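Long-range contacts in esterase TesA (Pseudomonas aeruginosa, PDB 4JGG), which hydrolyses carboxylic esters, with most activity towards Tween detergents and short-chain p-nitrophenyl esters, and shows weak thioesterase activity on palmitoyl-coenzyme A: residues Q41-L46 / A184-L189; E54-R59 / T196-L201; N110-A115 / A153-A158; L126-Q131 / A158-F163. All coordinates share one frame; numbering follows the deposited sequence.

Interaction 1 (Q41-L46 / A184-L189)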
loop_
_atom_site.group_PDB
_atom_site.type_symbol
_atom_site.label_atom_id
_atom_site.label_comp_id
_atom_site.label_asym_id
_atom_site.label_seq_id
_atom_site.Cartn_x
_atom_site.Cartn_y
_atom_site.Cartn_z
ATOM N N GLN A 41 -2.044 2.769 16.586
ATOM C CA GLN A 41 -0.718 2.156 16.626
ATOM C C GLN A 41 -0.348 1.568 15.269
ATOM O O GLN A 41 0.731 0.998 15.099
ATOM C CB GLN A 41 -0.663 1.056 17.692
ATOM C CG GLN A 41 -0.786 1.564 19.131
ATOM C CD GLN A 41 0.443 2.339 19.602
ATOM O OE1 GLN A 41 1.562 2.097 19.146
ATOM N NE2 GLN A 41 0.234 3.277 20.524
ATOM N N GLY A 42 -1.252 1.715 14.308
ATOM C CA GLY A 42 -1.013 1.225 12.965
ATOM C C GLY A 42 0.019 2.035 12.220
ATOM O O GLY A 42 0.304 3.193 12.558
ATOM N N TRP A 43 0.583 1.430 11.183
ATOM C CA TRP A 43 1.698 2.040 10.478
ATOM C C TRP A 43 1.389 3.441 9.924
ATOM O O TRP A 43 2.239 4.330 9.967
ATOM C CB TRP A 43 2.264 1.083 9.416
ATOM C CG TRP A 43 1.669 1.183 8.044
ATOM C CD1 TRP A 43 0.718 0.376 7.504
ATOM C CD2 TRP A 43 2.025 2.130 7.029
ATOM N NE1 TRP A 43 0.447 0.764 6.207
ATOM C CE2 TRP A 43 1.232 1.842 5.896
ATOM C CE3 TRP A 43 2.935 3.186 6.965
ATOM C CZ2 TRP A 43 1.323 2.580 4.715
ATOM C CZ3 TRP A 43 3.020 3.920 5.797
ATOM C CH2 TRP A 43 2.215 3.621 4.691
ATOM N N VAL A 44 0.175 3.661 9.438
ATOM C CA VAL A 44 -0.170 4.976 8.884
ATOM C C VAL A 44 -0.196 6.041 9.981
ATOM O O VAL A 44 0.292 7.153 9.795
ATOM C CB VAL A 44 -1.525 4.959 8.145
ATOM C CG1 VAL A 44 -1.997 6.367 7.904
ATOM C CG2 VAL A 44 -1.412 4.204 6.821
ATOM N N ALA A 45 -0.758 5.673 11.125
ATOM C CA ALA A 45 -0.730 6.497 12.326
ATOM C C ALA A 45 0.691 6.834 12.730
ATOM O O ALA A 45 0.973 7.944 13.179
ATOM C CB ALA A 45 -1.432 5.778 13.464
ATOM N N LEU A 46 1.595 5.864 12.592
ATOM C CA LEU A 46 2.987 6.096 12.936
ATOM C C LEU A 46 3.644 7.002 11.900
ATOM O O LEU A 46 4.585 7.747 12.214
ATOM C CB LEU A 46 3.755 4.769 13.010
ATOM C CG LEU A 46 3.250 3.680 13.957
ATOM C CD1 LEU A 46 4.226 2.505 13.931
ATOM C CD2 LEU A 46 3.078 4.201 15.356
ATOM N N ALA A 184 3.288 -5.820 16.559
ATOM C CA ALA A 184 4.746 -5.733 16.623
ATOM C C ALA A 184 5.382 -5.378 15.279
ATOM O O ALA A 184 6.532 -4.934 15.223
ATOM C CB ALA A 184 5.324 -7.031 17.150
ATOM N N ALA A 185 4.624 -5.559 14.204
ATOM C CA ALA A 185 5.141 -5.343 12.856
ATOM C C ALA A 185 5.007 -3.900 12.385
ATOM O O ALA A 185 5.634 -3.503 11.399
ATOM C CB ALA A 185 4.434 -6.266 11.874
ATOM N N GLN A 186 4.179 -3.121 13.071
ATOM C CA GLN A 186 3.804 -1.794 12.563
ATOM C C GLN A 186 4.990 -0.847 12.361
ATOM O O GLN A 186 5.076 -0.163 11.329
ATOM C CB GLN A 186 2.698 -1.154 13.417
ATOM C CG GLN A 186 1.420 -1.992 13.553
ATOM C CD GLN A 186 0.810 -2.376 12.214
ATOM O OE1 GLN A 186 0.476 -1.520 11.400
ATOM N NE2 GLN A 186 0.667 -3.672 11.982
ATOM N N PRO A 187 5.916 -0.801 13.342
ATOM C CA PRO A 187 7.152 -0.044 13.127
ATOM C C PRO A 187 7.880 -0.462 11.860
ATOM O O PRO A 187 8.285 0.408 11.093
ATOM C CB PRO A 187 7.977 -0.385 14.367
ATOM C CG PRO A 187 6.971 -0.551 15.427
ATOM C CD PRO A 187 5.782 -1.217 14.751
ATOM N N ARG A 188 8.018 -1.772 11.635
ATOM C CA ARG A 188 8.743 -2.273 10.470
ATOM C C ARG A 188 8.055 -1.905 9.158
ATOM O O ARG A 188 8.713 -1.500 8.205
ATOM C CB ARG A 188 8.935 -3.791 10.536
ATOM C CG ARG A 188 9.732 -4.328 9.353
ATOM C CD ARG A 188 11.186 -3.892 9.448
ATOM N NE ARG A 188 11.923 -4.012 8.192
ATOM C CZ ARG A 188 12.737 -5.021 7.896
ATOM N NH1 ARG A 188 12.905 -6.013 8.753
ATOM N NH2 ARG A 188 13.371 -5.041 6.735
ATOM N N LEU A 189 6.737 -2.075 9.099
ATOM C CA LEU A 189 5.973 -1.546 7.963
ATOM C C LEU A 189 6.365 -0.093 7.681
ATOM O O LEU A 189 6.669 0.255 6.543
ATOM C CB LEU A 189 4.460 -1.690 8.196
ATOM C CG LEU A 189 3.988 -3.148 8.258
ATOM C CD1 LEU A 189 2.470 -3.264 8.519
ATOM C CD2 LEU A 189 4.369 -3.876 6.967
#

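Interaction 2 (E54-R59 / T196-L201)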
loop_
_atom_site.group_PDB
_atom_site.type_symbol
_atom_site.label_atom_id
_atom_site.label_comp_id
_atom_site.label_asym_id
_atom_site.label_seq_id
_atom_site.Cartn_x
_atom_site.Cartn_y
_atom_site.Cartn_z
ATOM N N GLU A 54 9.495 15.024 12.584
ATOM C CA GLU A 54 10.632 15.472 11.793
ATOM C C GLU A 54 10.337 16.793 11.095
ATOM O O GLU A 54 11.051 17.210 10.186
ATOM C CB GLU A 54 11.055 14.384 10.812
ATOM C CG GLU A 54 11.287 13.056 11.500
ATOM C CD GLU A 54 12.121 12.110 10.678
ATOM O OE1 GLU A 54 12.534 12.509 9.570
ATOM O OE2 GLU A 54 12.352 10.969 11.135
ATOM N N GLY A 55 9.269 17.449 11.533
ATOM C CA GLY A 55 8.945 18.777 11.050
ATOM C C GLY A 55 8.501 18.824 9.607
ATOM O O GLY A 55 8.796 19.778 8.900
ATOM N N TYR A 56 7.796 17.787 9.162
ATOM C CA TYR A 56 7.154 17.812 7.855
ATOM C C TYR A 56 5.727 18.282 8.038
ATOM O O TYR A 56 5.134 18.070 9.093
ATOM C CB TYR A 56 7.169 16.431 7.208
ATOM C CG TYR A 56 8.471 16.077 6.546
ATOM C CD1 TYR A 56 9.378 15.240 7.169
ATOM C CD2 TYR A 56 8.788 16.567 5.287
ATOM C CE1 TYR A 56 10.563 14.894 6.561
ATOM C CE2 TYR A 56 9.982 16.232 4.669
ATOM C CZ TYR A 56 10.866 15.401 5.315
ATOM O OH TYR A 56 12.061 15.055 4.714
ATOM N N ASP A 57 5.184 18.949 7.027
ATOM C CA ASP A 57 3.843 19.506 7.141
ATOM C C ASP A 57 2.915 18.795 6.175
ATOM O O ASP A 57 2.666 19.276 5.069
ATOM C CB ASP A 57 3.848 21.009 6.868
ATOM C CG ASP A 57 2.914 21.765 7.780
ATOM O OD1 ASP A 57 1.685 21.614 7.621
ATOM O OD2 ASP A 57 3.406 22.521 8.652
ATOM N N TYR A 58 2.426 17.635 6.596
ATOM C CA TYR A 58 1.518 16.839 5.788
ATOM C C TYR A 58 0.297 16.422 6.588
ATOM O O TYR A 58 0.396 16.115 7.779
ATOM C CB TYR A 58 2.239 15.614 5.204
ATOM C CG TYR A 58 3.081 15.996 4.016
ATOM C CD1 TYR A 58 4.380 16.442 4.184
ATOM C CD2 TYR A 58 2.555 15.967 2.731
ATOM C CE1 TYR A 58 5.142 16.828 3.107
ATOM C CE2 TYR A 58 3.311 16.349 1.645
ATOM C CZ TYR A 58 4.608 16.778 1.843
ATOM O OH TYR A 58 5.371 17.166 0.768
ATOM N N ARG A 59 -0.858 16.456 5.932
ATOM C CA ARG A 59 -2.061 15.839 6.475
ATOM C C ARG A 59 -2.168 14.418 5.916
ATOM O O ARG A 59 -2.210 14.218 4.699
ATOM C CB ARG A 59 -3.309 16.655 6.120
ATOM C CG ARG A 59 -4.617 15.959 6.491
ATOM C CD ARG A 59 -5.819 16.755 6.018
ATOM N NE ARG A 59 -5.793 18.118 6.538
ATOM C CZ ARG A 59 -6.672 19.061 6.211
ATOM N NH1 ARG A 59 -7.657 18.789 5.362
ATOM N NH2 ARG A 59 -6.571 20.271 6.733
ATOM N N THR A 196 11.597 5.295 0.872
ATOM C CA THR A 196 11.148 5.485 -0.500
ATOM C C THR A 196 10.193 6.678 -0.561
ATOM O O THR A 196 10.102 7.360 -1.581
ATOM C CB THR A 196 10.508 4.178 -1.068
ATOM O OG1 THR A 196 11.502 3.143 -1.091
ATOM C CG2 THR A 196 9.995 4.375 -2.476
ATOM N N LEU A 197 9.509 6.939 0.549
ATOM C CA LEU A 197 8.591 8.085 0.646
ATOM C C LEU A 197 9.316 9.413 0.838
ATOM O O LEU A 197 8.992 10.424 0.199
ATOM C CB LEU A 197 7.628 7.884 1.819
ATOM C CG LEU A 197 6.789 9.099 2.225
ATOM C CD1 LEU A 197 5.883 9.526 1.080
ATOM C CD2 LEU A 197 5.988 8.817 3.494
ATOM N N LYS A 198 10.284 9.405 1.745
ATOM C CA LYS A 198 10.985 10.617 2.164
ATOM C C LYS A 198 11.352 11.565 1.017
ATOM O O LYS A 198 11.046 12.750 1.085
ATOM C CB LYS A 198 12.226 10.247 2.974
ATOM C CG LYS A 198 12.894 11.430 3.659
ATOM C CD LYS A 198 13.993 10.954 4.578
ATOM C CE LYS A 198 14.608 12.103 5.361
ATOM N NZ LYS A 198 15.839 11.638 6.069
ATOM N N PRO A 199 11.997 11.045 -0.045
ATOM C CA PRO A 199 12.438 11.912 -1.145
ATOM C C PRO A 199 11.271 12.576 -1.869
ATOM O O PRO A 199 11.462 13.589 -2.542
ATOM C CB PRO A 199 13.146 10.940 -2.097
ATOM C CG PRO A 199 13.483 9.751 -1.262
ATOM C CD PRO A 199 12.357 9.636 -0.287
ATOM N N LEU A 200 10.077 12.016 -1.725
ATOM C CA LEU A 200 8.889 12.576 -2.366
ATOM C C LEU A 200 8.342 13.777 -1.591
ATOM O O LEU A 200 7.554 14.562 -2.126
ATOM C CB LEU A 200 7.805 11.501 -2.515
ATOM C CG LEU A 200 8.138 10.217 -3.288
ATOM C CD1 LEU A 200 7.024 9.201 -3.147
ATOM C CD2 LEU A 200 8.407 10.491 -4.759
ATOM N N LEU A 201 8.768 13.925 -0.339
ATOM C CA LEU A 201 8.267 14.986 0.530
ATOM C C LEU A 201 9.073 16.265 0.368
ATOM O O LEU A 201 8.554 17.376 0.575
ATOM C CB LEU A 201 8.321 14.553 1.991
ATOM C CG LEU A 201 7.657 13.229 2.372
ATOM C CD1 LEU A 201 7.908 12.935 3.839
ATOM C CD2 LEU A 201 6.174 13.271 2.088
HETATM O O HOH W 1 12.624 14.902 1.895
#

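Interaction 3 (N110-A115 / A153-A158)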
loop_
_atom_site.group_PDB
_atom_site.type_symbol
_atom_site.label_atom_id
_atom_site.label_comp_id
_atom_site.label_asym_id
_atom_site.label_seq_id
_atom_site.Cartn_x
_atom_site.Cartn_y
_atom_site.Cartn_z
ATOM N N ASN A 110 -5.809 -2.255 -13.467
ATOM C CA ASN A 110 -6.411 -1.439 -12.427
ATOM C C ASN A 110 -5.416 -0.532 -11.696
ATOM O O ASN A 110 -5.674 0.655 -11.515
ATOM C CB ASN A 110 -7.149 -2.325 -11.429
ATOM C CG ASN A 110 -8.353 -3.004 -12.042
ATOM O OD1 ASN A 110 -8.933 -2.503 -13.010
ATOM N ND2 ASN A 110 -8.746 -4.148 -11.476
ATOM N N LEU A 111 -4.281 -1.087 -11.282
ATOM C CA LEU A 111 -3.277 -0.300 -10.564
ATOM C C LEU A 111 -2.684 0.776 -11.470
ATOM O O LEU A 111 -2.518 1.912 -11.060
ATOM C CB LEU A 111 -2.151 -1.192 -10.022
ATOM C CG LEU A 111 -2.382 -2.120 -8.826
ATOM C CD1 LEU A 111 -1.108 -2.919 -8.588
ATOM C CD2 LEU A 111 -2.759 -1.346 -7.554
ATOM N N ALA A 112 -2.369 0.401 -12.704
ATOM C CA ALA A 112 -1.872 1.339 -13.698
ATOM C C ALA A 112 -2.813 2.526 -13.863
ATOM O O ALA A 112 -2.372 3.671 -13.817
ATOM C CB ALA A 112 -1.671 0.623 -15.038
ATOM N N SER A 113 -4.104 2.234 -14.054
ATOM C CA SER A 113 -5.144 3.247 -14.201
ATOM C C SER A 113 -5.281 4.127 -12.952
ATOM O O SER A 113 -5.456 5.341 -13.065
ATOM C CB SER A 113 -6.482 2.587 -14.539
ATOM O OG SER A 113 -7.495 3.561 -14.708
ATOM N N MET A 114 -5.186 3.522 -11.771
ATOM C CA MET A 114 -5.164 4.291 -10.519
ATOM C C MET A 114 -3.998 5.264 -10.500
ATOM O O MET A 114 -4.158 6.404 -10.091
ATOM C CB MET A 114 -5.048 3.384 -9.279
ATOM C CG MET A 114 -6.283 2.556 -8.913
ATOM S SD MET A 114 -6.074 1.715 -7.310
ATOM C CE MET A 114 -6.163 3.094 -6.167
ATOM N N ALA A 115 -2.816 4.795 -10.897
ATOM C CA ALA A 115 -1.609 5.617 -10.860
ATOM C C ALA A 115 -1.705 6.720 -11.895
ATOM O O ALA A 115 -1.249 7.839 -11.671
ATOM C CB ALA A 115 -0.360 4.775 -11.087
ATOM N N ALA A 153 6.908 0.857 -13.640
ATOM C CA ALA A 153 7.622 1.108 -14.884
ATOM C C ALA A 153 6.752 1.896 -15.844
ATOM O O ALA A 153 7.157 2.937 -16.365
ATOM C CB ALA A 153 8.039 -0.211 -15.527
ATOM N N GLN A 154 5.548 1.382 -16.068
ATOM C CA GLN A 154 4.631 1.935 -17.052
ATOM C C GLN A 154 4.166 3.344 -16.715
ATOM O O GLN A 154 4.077 4.200 -17.600
ATOM C CB GLN A 154 3.422 1.006 -17.196
ATOM C CG GLN A 154 2.375 1.457 -18.192
ATOM C CD GLN A 154 1.222 0.479 -18.245
ATOM O OE1 GLN A 154 1.256 -0.553 -17.579
ATOM N NE2 GLN A 154 0.198 0.790 -19.034
ATOM N N GLU A 155 3.855 3.581 -15.442
ATOM C CA GLU A 155 3.273 4.858 -15.036
ATOM C C GLU A 155 4.271 5.793 -14.353
ATOM O O GLU A 155 3.889 6.853 -13.849
ATOM C CB GLU A 155 2.046 4.648 -14.139
ATOM C CG GLU A 155 0.882 3.888 -14.797
ATOM C CD GLU A 155 0.362 4.571 -16.052
ATOM O OE1 GLU A 155 0.605 5.792 -16.214
ATOM O OE2 GLU A 155 -0.297 3.892 -16.873
ATOM N N LYS A 156 5.542 5.404 -14.341
ATOM C CA LYS A 156 6.600 6.186 -13.697
ATOM C C LYS A 156 6.293 6.506 -12.239
ATOM O O LYS A 156 6.382 7.659 -11.834
ATOM C CB LYS A 156 6.830 7.514 -14.420
ATOM C CG LYS A 156 6.577 7.495 -15.903
ATOM N N THR A 157 5.928 5.505 -11.448
ATOM C CA THR A 157 5.637 5.753 -10.043
ATOM C C THR A 157 6.830 5.364 -9.186
ATOM O O THR A 157 7.767 4.712 -9.659
ATOM C CB THR A 157 4.412 4.954 -9.553
ATOM O OG1 THR A 157 4.815 3.633 -9.177
ATOM C CG2 THR A 157 3.353 4.862 -10.635
ATOM N N ALA A 158 6.805 5.763 -7.919
ATOM C CA ALA A 158 7.758 5.212 -6.971
ATOM C C ALA A 158 7.218 3.865 -6.518
ATOM O O ALA A 158 6.034 3.552 -6.728
ATOM C CB ALA A 158 7.982 6.169 -5.776
#

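Interaction 4 (L126-Q131 / A158-F163)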
loop_
_atom_site.group_PDB
_atom_site.type_symbol
_atom_site.label_atom_id
_atom_site.label_comp_id
_atom_site.label_asym_id
_atom_site.label_seq_id
_atom_site.Cartn_x
_atom_site.Cartn_y
_atom_site.Cartn_z
ATOM N N LEU A 126 3.147 6.474 -4.990
ATOM C CA LEU A 126 4.040 5.461 -4.435
ATOM C C LEU A 126 3.266 4.150 -4.319
ATOM O O LEU A 126 2.248 4.084 -3.620
ATOM C CB LEU A 126 4.564 5.891 -3.058
ATOM C CG LEU A 126 5.365 4.877 -2.226
ATOM C CD1 LEU A 126 6.631 4.442 -2.939
ATOM C CD2 LEU A 126 5.706 5.460 -0.856
ATOM N N LEU A 127 3.724 3.112 -5.024
ATOM C CA LEU A 127 3.075 1.805 -4.935
ATOM C C LEU A 127 3.724 0.957 -3.854
ATOM O O LEU A 127 4.952 0.869 -3.782
ATOM C CB LEU A 127 3.204 1.039 -6.249
ATOM C CG LEU A 127 2.701 1.602 -7.563
ATOM C CD1 LEU A 127 2.739 0.471 -8.594
ATOM C CD2 LEU A 127 1.287 2.152 -7.386
ATOM N N LEU A 128 2.904 0.331 -3.020
ATOM C CA LEU A 128 3.404 -0.655 -2.074
ATOM C C LEU A 128 3.117 -2.041 -2.641
ATOM O O LEU A 128 1.952 -2.395 -2.909
ATOM C CB LEU A 128 2.771 -0.485 -0.688
ATOM C CG LEU A 128 2.985 0.890 -0.056
ATOM C CD1 LEU A 128 2.468 0.925 1.374
ATOM C CD2 LEU A 128 4.443 1.296 -0.117
ATOM N N GLY A 129 4.183 -2.808 -2.847
ATOM C CA GLY A 129 4.063 -4.140 -3.415
ATOM C C GLY A 129 4.056 -5.171 -2.311
ATOM O O GLY A 129 4.725 -4.999 -1.296
ATOM N N ILE A 130 3.309 -6.250 -2.505
ATOM C CA ILE A 130 3.199 -7.270 -1.475
ATOM C C ILE A 130 3.492 -8.664 -2.036
ATOM O O ILE A 130 3.131 -8.970 -3.167
ATOM C CB ILE A 130 1.805 -7.224 -0.813
ATOM C CG1 ILE A 130 1.647 -5.910 -0.032
ATOM C CG2 ILE A 130 1.589 -8.423 0.087
ATOM C CD1 ILE A 130 0.463 -5.898 0.900
ATOM N N GLN A 131 4.201 -9.479 -1.259
ATOM C CA GLN A 131 4.459 -10.861 -1.635
ATOM C C GLN A 131 3.643 -11.803 -0.763
ATOM O O GLN A 131 3.697 -11.745 0.468
ATOM C CB GLN A 131 5.943 -11.202 -1.536
ATOM C CG GLN A 131 6.755 -10.610 -2.660
ATOM C CD GLN A 131 6.966 -9.125 -2.474
ATOM O OE1 GLN A 131 7.158 -8.662 -1.349
ATOM N NE2 GLN A 131 6.921 -8.366 -3.568
ATOM N N ALA A 158 6.805 5.763 -7.919
ATOM C CA ALA A 158 7.758 5.212 -6.971
ATOM C C ALA A 158 7.218 3.865 -6.518
ATOM O O ALA A 158 6.034 3.552 -6.728
ATOM C CB ALA A 158 7.982 6.169 -5.776
ATOM N N LEU A 159 8.084 3.057 -5.917
ATOM C CA LEU A 159 7.727 1.693 -5.580
ATOM C C LEU A 159 8.531 1.129 -4.414
ATOM O O LEU A 159 9.757 1.250 -4.372
ATOM C CB LEU A 159 7.907 0.797 -6.812
ATOM C CG LEU A 159 7.822 -0.720 -6.641
ATOM C CD1 LEU A 159 6.424 -1.172 -6.278
ATOM C CD2 LEU A 159 8.285 -1.388 -7.921
ATOM N N VAL A 160 7.818 0.523 -3.470
ATOM C CA VAL A 160 8.422 -0.317 -2.444
ATOM C C VAL A 160 8.081 -1.763 -2.786
ATOM O O VAL A 160 7.019 -2.255 -2.418
ATOM C CB VAL A 160 7.861 0.001 -1.046
ATOM C CG1 VAL A 160 8.254 -1.085 -0.054
ATOM C CG2 VAL A 160 8.323 1.377 -0.582
ATOM N N PRO A 161 8.978 -2.451 -3.509
ATOM C CA PRO A 161 8.625 -3.776 -4.036
ATOM C C PRO A 161 8.268 -4.782 -2.955
ATOM O O PRO A 161 7.430 -5.651 -3.205
ATOM C CB PRO A 161 9.895 -4.217 -4.779
ATOM C CG PRO A 161 10.992 -3.348 -4.256
ATOM C CD PRO A 161 10.332 -2.037 -3.905
ATOM N N PHE A 162 8.895 -4.664 -1.786
ATOM C CA PHE A 162 8.729 -5.629 -0.705
ATOM C C PHE A 162 8.248 -4.963 0.580
ATOM O O PHE A 162 8.974 -4.917 1.576
ATOM C CB PHE A 162 10.051 -6.365 -0.458
ATOM C CG PHE A 162 10.738 -6.790 -1.725
ATOM C CD1 PHE A 162 10.274 -7.876 -2.447
ATOM C CD2 PHE A 162 11.829 -6.088 -2.208
ATOM C CE1 PHE A 162 10.890 -8.261 -3.617
ATOM C CE2 PHE A 162 12.456 -6.474 -3.383
ATOM C CZ PHE A 162 11.984 -7.558 -4.086
ATOM N N PHE A 163 7.019 -4.451 0.545
ATOM C CA PHE A 163 6.436 -3.722 1.668
ATOM C C PHE A 163 6.462 -4.568 2.933
ATOM O O PHE A 163 6.640 -4.054 4.024
ATOM C CB PHE A 163 5.001 -3.301 1.310
ATOM C CG PHE A 163 4.223 -2.673 2.440
ATOM C CD1 PHE A 163 4.804 -1.726 3.269
ATOM C CD2 PHE A 163 2.874 -2.987 2.627
ATOM C CE1 PHE A 163 4.080 -1.130 4.292
ATOM C CE2 PHE A 163 2.138 -2.389 3.645
ATOM C CZ PHE A 163 2.737 -1.458 4.474
#

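Interaction 1 (Q41-L46 / A184-L189)
Gln-186 reaches across with its side-chain amide to the start of helix 43-53, where its OE1 accepts a hydrogen bond from Trp-43 N at 3.0 Å. The N-H meets a lone pair in the carbonyl plane, although the bond is bent to 138°. Gly-42 is the N-cap, and its CA lies 3.5 Å from Gln-186 OE1. The amide turns inward because the chain folds at chi2 (-56°), and its other end, NE2, is held by Ala-182 O; glutamine suits the place because it can both accept and donate. Gln-41 O, 3.4 Å from Gln-186 CB, completes this tight part of the contact. Beside it, Trp-43 CB rests on Leu-189 CB at 3.7 Å, the two side chains crossing at about a right angle, and both residues are buried. The outer side is looser: Leu-46 CD1 lies 4.1 Å from CD of the exposed Pro-187, and the exposed side chain of Gln-41 makes no contact with 184-189. The contact thus joins the first turns of helices 43-53 and 186-197. From this junction the Trp-43 indole runs inward to a hydrogen bond with Ser-32 OG and an edge-to-face contact with Phe-163, while Val-44 packs on strand 59-62.

Interaction 2 (E54-R59 / T196-L201)
Leu-201 places its two methyl branches over the rings of Tyr-56 and Tyr-58, which follow the Schellman motif that ends helix 43-53. CD1 stands over the centre of the Tyr-56 ring, 3.9 Å from its centroid and 8° off the normal. CD2 lies over a face of Tyr-58, 4.0 Å from the centroid but displaced toward the rim. Both are CH-pi contacts, and a forked leucine is well suited to serve two rings at once. CB adds to the grip, lying 3.6 Å from Tyr-56 CE2. The Tyr-58 hydroxyl is also engaged: OH donates to Leu-201 O over 3.2 Å, meeting a lone pair in the carbonyl plane.

One step out is the backbone that sets these groups. Gly-55, with the positive phi of a C-prime residue, completes the Schellman motif, in which Tyr-56 N bonds to Leu-51 O and Gly-55 N to Ala-52 O. The chain then turns toward strand 59-62 with both tyrosines facing the end of the other segment. There a short 3-10 turn follows helix 186-197, and Leu-201 N is tied to Lys-198 O. Leu-51 of helix 43-53 touches Tyr-56, Tyr-58 and Leu-201 alike. On the solvent side, a water joins the two segments, 2.9 Å from Tyr-56 OH and donating to Lys-198 O at 2.8 Å.

Interaction 3 (N110-A115 / A153-A158)
The carboxylate of Glu-155 and the amide of Gln-154 are the flat groups that meet Ala-112, where helices 104-121 and 138-155 pack together on the same side of the parallel sheet of an alpha/beta/alpha fold. Ala-112 O stands over one face of the carboxylate, 3.6 Å from Glu-155 CD, and the methylene CG of Glu-155 comes closer still, to 3.4 Å from the same oxygen. The Ala-112 methyl approaches the carboxylate at OE2, 4.0 Å away. That methyl also lies above the plane of the Gln-154 amide, with CB 4.1 Å from OE1. The amide oxygen is itself anchored by a hydrogen bond from Gln-108 NE2, a residue of helix 104-121, while Glu-155 has a long, weak ion pair with Arg-119. The Glu-155 chain folds at chi2 (-59°), which swings its carboxylate back over the neighbouring helix.

Alanine fits both positions on helix 104-121, since a lone methyl lets the other backbone come near. Ala-115 CB uses this nearness twice, touching Glu-155 CB at 3.9 Å and Thr-157 CG2 at 3.7 Å. A Schellman motif at Lys-156, whose phi is positive, turns the chain out of helix 138-155 and leads it into strand 158-160. Thr-157 stands at this turn with its methyl toward Ala-115, its side chain also touching Val-125, while its OG1 donates to Ala-158 O over 2.7 Å from a position 41° out of the carbonyl plane.

Interaction 4 (L126-Q131 / A158-F163)
In Phe-163 a chi1 of 173° carries the ring away from its own backbone N and against Leu-128, whose CD1 sits over the ring centre, 3.8 Å from the centroid and only 6° off the normal. Gln-131 instead curls at chi2 (75°), which brings its amide to Pro-161. NE2 donates to Pro-161 O over a nearly straight 2.8 Å bond, the oxygen lying in the amide plane, and also bonds Ser-145 OG. On the same amide, OE1 meets the edge of the Phe-162 ring, 3.4 Å from CD1.

Upstream of these groups the two strands run parallel. Leu-127 N bonds to Ala-158 O, Val-160 N to Leu-127 O, and Gly-129 N to Val-160 O, each at 2.9 Å. Beyond Pro-161 the pattern slips by one residue, and Phe-163 N takes Gly-129 O at 3.0 Å. Glycine suits position 129 because Pro-161 O crowds the side where a side chain would stand.

Leu-126, Leu-128, Ala-158 and Val-160 share one face of the sheet, Leu-127 and Leu-159 the other. Leu-126 CD1 touches Ala-158 CB at 3.6 Å, and Leu-128 lies alongside Val-160, on the face covered by helix 186-197. Leu-127 and Leu-159 face helix 138-155. Ile-130, at the strand's exit, is about 8 Å from the probable nucleophile Ser-30, side chain to side chain. Strand 124-128, helix 138-155 and strand 158-160 form a beta-alpha-beta crossover, with 158-160 the outermost strand in the parallel sheet of an SGNH hydrolase.

Overall arrangement
The four contacts span a five-stranded parallel sheet with helices on both faces. Interactions 1 and 2, with centres 16 Å apart, lie near the two ends of helix 186-197, joining it to the start of helix 43-53 and the loop after it. Interaction 3 is on the other side of the sheet, its centre 25 Å from that of interaction 1. Interaction 4 lies between the layers and shares Ala-158 with interaction 3; Thr-196 of interaction 2 packs on its Leu-126, and Trp-43 of interaction 1 on its Leu-128. Along the chain, interactions 3 and 4 fall between the halves of 1 and 2, so the C-terminal helix closes the fold against its N-terminal part.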